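Local atomic coordinates of L-Ala-D/L-Glu epimerase, a muconate lactonizing enzyme (Klebsiella pneumoniae subsp. pneumoniae MGH 78578, PDB entry 3FCP), a protein that belongs to the muconate lactonizing enzyme family of the enolase superfamily, joining an alpha+beta N-terminal domain to a TIM-barrel-like domain that carries a magnesium ion. Residues A[121-125]-A[126-130]; A[66-69]-A[70-74]. One frame throughout, in Å; residues are numbered along the deposited sequence.

Contact 1 (121-130) and contact 2 (66-74) are both local, each made within one continuous run of chain, and both belong to the N-terminal domain of this enolase-superfamily protein. Their centres lie 28 Å apart and their nearest atoms about 17 Å, so they do not touch. Helix 103-121 relates them: its residues Phe104 and Ala105 pack against contact 2, whereas its last turn runs into contact 1. Both meet other subunits, contact 1 the second and contact 2 the third. Neither includes a ligand of the magnesium ion, which is held by Asn201, Asp250 and Glu251; both are structural packing.

Contact 1: A[121-125]-A[126-130]; sequences LGLPV and SALLG
The backbone leaves helix 103-121 at Gly122, whose positive phi of 63° takes it out of helical geometry, and re-enters a short helix after Pro124, so that Leu121 meets Leu128 across the turn. Pro124 occupies the N-cap position, and its carbonyl O takes a hydrogen bond from Leu128 N at 3.3 Å in the carbonyl plane, plus a weak one from Ala127 N at 129°. One residue on, Leu129 N donates a hydrogen bond to Val125 O at 2.9 Å, also in the carbonyl plane. Between the side chains, methyl CD1 of Leu121 lies 3.6 Å from CD2 of Leu128, the two chains crossing at a slant, and the same Leu128 CD2 also comes near CB of Leu123. In the proline ring, Pro124 CG lies 3.9 Å from Ala127 CB. With CG1 of Val125 opposite the backbone N (chi1 175°), that methyl lies alongside Leu129 CD1 at 3.9 Å. Ser126 OG is hydrogen-bonded to Gln354 OE1, while Pro124, Val125 and Ser126 all touch His315 of helix 307-317, tying the turn to the barrel domain. Leu121 and Leu123 pack on Leu123 and Leu121 of the second subunit, respectively. Each helix ends in a Schellman motif: Gly122 is C-prime of the one that closes helix 103-121, and Gly130, also with positive phi, is C-prime of the second, its N hydrogen-bonded to Ala127 O at 3.1 Å.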
loop_
_atom_site.group_PDB
_atom_site.type_symbol
_atom_site.label_atom_id
_atom_site.label_comp_id
_atom_site.label_asym_id
_atom_site.label_seq_id
_atom_site.Cartn_x
_atom_site.Cartn_y
_atom_site.Cartn_z
ATOM N N LEU A 121 9.073 13.993 -49.033
ATOM C CA LEU A 121 10.079 12.934 -49.035
ATOM C C LEU A 121 9.659 11.774 -49.931
ATOM O O LEU A 121 10.374 10.774 -50.039
ATOM C CB LEU A 121 10.302 12.415 -47.609
ATOM C CG LEU A 121 10.776 13.456 -46.591
ATOM C CD1 LEU A 121 10.867 12.831 -45.195
ATOM C CD2 LEU A 121 12.123 14.003 -47.032
ATOM N N GLY A 122 8.493 11.911 -50.558
ATOM C CA GLY A 122 7.988 10.862 -51.426
ATOM C C GLY A 122 7.732 9.599 -50.628
ATOM O O GLY A 122 7.936 8.485 -51.116
ATOM N N LEU A 123 7.272 9.776 -49.392
ATOM C CA LEU A 123 7.011 8.651 -48.501
ATOM C C LEU A 123 5.663 8.745 -47.805
ATOM O O LEU A 123 5.178 9.836 -47.514
ATOM C CB LEU A 123 8.107 8.571 -47.433
ATOM C CG LEU A 123 9.515 8.181 -47.888
ATOM C CD1 LEU A 123 10.502 8.395 -46.750
ATOM C CD2 LEU A 123 9.519 6.721 -48.339
ATOM N N PRO A 124 5.026 7.590 -47.547
ATOM C CA PRO A 124 3.731 7.610 -46.866
ATOM C C PRO A 124 3.982 7.959 -45.397
ATOM O O PRO A 124 5.082 7.739 -44.888
ATOM C CB PRO A 124 3.218 6.179 -47.052
ATOM C CG PRO A 124 4.484 5.365 -47.123
ATOM C CD PRO A 124 5.374 6.226 -47.989
ATOM N N VAL A 125 2.972 8.500 -44.723
ATOM C CA VAL A 125 3.115 8.873 -43.319
ATOM C C VAL A 125 3.603 7.704 -42.463
ATOM O O VAL A 125 4.418 7.891 -41.556
ATOM C CB VAL A 125 1.781 9.407 -42.757
ATOM C CG1 VAL A 125 1.905 9.674 -41.254
ATOM C CG2 VAL A 125 1.384 10.672 -43.504
ATOM N N SER A 126 3.113 6.498 -42.751
ATOM C CA SER A 126 3.524 5.313 -41.992
ATOM C C SER A 126 5.051 5.157 -42.000
ATOM O O SER A 126 5.655 4.761 -40.997
ATOM C CB SER A 126 2.863 4.051 -42.574
ATOM O OG SER A 126 3.211 3.862 -43.937
ATOM N N ALA A 127 5.669 5.470 -43.137
ATOM C CA ALA A 127 7.121 5.381 -43.273
ATOM C C ALA A 127 7.796 6.453 -42.420
ATOM O O ALA A 127 8.850 6.215 -41.832
ATOM C CB ALA A 127 7.532 5.546 -44.745
ATOM N N LEU A 128 7.197 7.638 -42.366
ATOM C CA LEU A 128 7.748 8.717 -41.554
ATOM C C LEU A 128 7.633 8.317 -40.078
ATOM O O LEU A 128 8.376 8.805 -39.235
ATOM C CB LEU A 128 6.980 10.027 -41.775
ATOM C CG LEU A 128 6.890 10.668 -43.166
ATOM C CD1 LEU A 128 6.332 12.080 -43.021
ATOM C CD2 LEU A 128 8.250 10.711 -43.834
ATOM N N LEU A 129 6.694 7.429 -39.771
ATOM C CA LEU A 129 6.503 6.997 -38.390
ATOM C C LEU A 129 7.307 5.739 -38.076
ATOM O O LEU A 129 7.053 5.054 -37.086
ATOM C CB LEU A 129 5.011 6.784 -38.105
ATOM C CG LEU A 129 4.138 8.027 -38.334
ATOM C CD1 LEU A 129 2.692 7.708 -37.979
ATOM C CD2 LEU A 129 4.649 9.200 -37.502
ATOM N N GLY A 130 8.283 5.440 -38.929
ATOM C CA GLY A 130 9.135 4.286 -38.694
ATOM C C GLY A 130 8.893 3.066 -39.557
ATOM O O GLY A 130 9.690 2.127 -39.535
#

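Contact 2: A[66-69]-A[70-74]; sequences EAIS and SAITH
Ser69 O is gripped twice by Thr73, one turn further along helix 65-80: by its backbone N at 2.9 Å, with a nearly straight N-H...O angle of 171°, and by its hydroxyl OG1 at 3.1 Å. This is the alpha-helical i to i+4 pattern with a side-chain hydroxyl added. The amide lies almost on the line of the C=O bond, whereas the hydroxyl stands above the carbonyl plane, 40° out of it. Thr73 OG1 can reach back because it sits beside its own backbone N, opposite the carbonyl carbon (chi1 -59°). Three backbone hydrogen bonds precede it in the same pattern, from Ser70 N to Glu66 O, Ala71 N to Ala67 O and Ile72 N to Ile68 O. On the buried face Ile68 and Ile72 run side by side, with CG2 of Ile68 4.2 Å from CD1 of Ile72, and both pack on Val36 of strand 33-42. Another face meets the third subunit: Glu66 OE1 is hydrogen-bonded to Tyr75 OH of that subunit, while OE2 forms a salt bridge to Arg372 of its own chain. His74 presents the edge of its ring to Ser70 O, in the ring plane, where ND1 donates a weak hydrogen bond of 3.4 Å.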
loop_
_atom_site.group_PDB
_atom_site.type_symbol
_atom_site.label_atom_id
_atom_site.label_comp_id
_atom_site.label_asym_id
_atom_site.label_seq_id
_atom_site.Cartn_x
_atom_site.Cartn_y
_atom_site.Cartn_z
ATOM N N GLU A 66 -16.955 23.689 -33.665
ATOM C CA GLU A 66 -16.735 25.126 -33.729
ATOM C C GLU A 66 -15.570 25.595 -32.842
ATOM O O GLU A 66 -14.845 26.520 -33.210
ATOM C CB GLU A 66 -18.025 25.898 -33.402
ATOM C CG GLU A 66 -19.038 25.170 -32.542
ATOM C CD GLU A 66 -19.761 24.052 -33.278
ATOM O OE1 GLU A 66 -19.441 22.879 -33.024
ATOM O OE2 GLU A 66 -20.647 24.345 -34.109
ATOM N N ALA A 67 -15.372 24.951 -31.695
ATOM C CA ALA A 67 -14.269 25.327 -30.810
ATOM C C ALA A 67 -12.953 24.857 -31.433
ATOM O O ALA A 67 -11.917 25.509 -31.296
ATOM C CB ALA A 67 -14.448 24.692 -29.433
ATOM N N ILE A 68 -13.005 23.713 -32.107
ATOM C CA ILE A 68 -11.831 23.167 -32.770
ATOM C C ILE A 68 -11.418 24.134 -33.879
ATOM O O ILE A 68 -10.240 24.476 -34.020
ATOM C CB ILE A 68 -12.144 21.772 -33.352
ATOM C CG1 ILE A 68 -12.277 20.767 -32.204
ATOM C CG2 ILE A 68 -11.051 21.345 -34.334
ATOM C CD1 ILE A 68 -12.834 19.424 -32.623
ATOM N N SER A 69 -12.403 24.582 -34.654
ATOM C CA SER A 69 -12.163 25.532 -35.739
ATOM C C SER A 69 -11.576 26.826 -35.159
ATOM O O SER A 69 -10.634 27.409 -35.704
ATOM C CB SER A 69 -13.485 25.821 -36.463
ATOM O OG SER A 69 -13.333 26.834 -37.431
ATOM N N SER A 70 -12.141 27.263 -34.041
ATOM C CA SER A 70 -11.684 28.464 -33.355
ATOM C C SER A 70 -10.220 28.337 -32.926
ATOM O O SER A 70 -9.433 29.255 -33.125
ATOM C CB SER A 70 -12.561 28.718 -32.123
ATOM O OG SER A 70 -12.003 29.726 -31.299
ATOM N N ALA A 71 -9.861 27.199 -32.334
ATOM C CA ALA A 71 -8.485 26.973 -31.890
ATOM C C ALA A 71 -7.519 27.084 -33.072
ATOM O O ALA A 71 -6.460 27.694 -32.964
ATOM C CB ALA A 71 -8.359 25.602 -31.239
ATOM N N ILE A 72 -7.900 26.500 -34.202
ATOM C CA ILE A 72 -7.063 26.542 -35.395
ATOM C C ILE A 72 -6.917 27.957 -35.957
ATOM O O ILE A 72 -5.807 28.424 -36.211
ATOM C CB ILE A 72 -7.636 25.615 -36.491
ATOM C CG1 ILE A 72 -7.532 24.161 -36.024
ATOM C CG2 ILE A 72 -6.891 25.832 -37.816
ATOM C CD1 ILE A 72 -8.274 23.168 -36.890
ATOM N N THR A 73 -8.041 28.638 -36.139
ATOM C CA THR A 73 -8.043 29.992 -36.690
ATOM C C THR A 73 -7.370 31.054 -35.820
ATOM O O THR A 73 -6.455 31.742 -36.271
ATOM C CB THR A 73 -9.487 30.476 -36.976
ATOM O OG1 THR A 73 -10.114 29.585 -37.907
ATOM C CG2 THR A 73 -9.472 31.896 -37.565
ATOM N N HIS A 74 -7.816 31.174 -34.574
ATOM C CA HIS A 74 -7.291 32.196 -33.672
ATOM C C HIS A 74 -5.982 31.950 -32.946
ATOM O O HIS A 74 -5.307 32.908 -32.577
ATOM C CB HIS A 74 -8.341 32.550 -32.621
ATOM C CG HIS A 74 -9.578 33.168 -33.186
ATOM N ND1 HIS A 74 -10.576 32.427 -33.782
ATOM C CD2 HIS A 74 -9.972 34.461 -33.263
ATOM C CE1 HIS A 74 -11.533 33.237 -34.200
ATOM N NE2 HIS A 74 -11.190 34.477 -33.898
#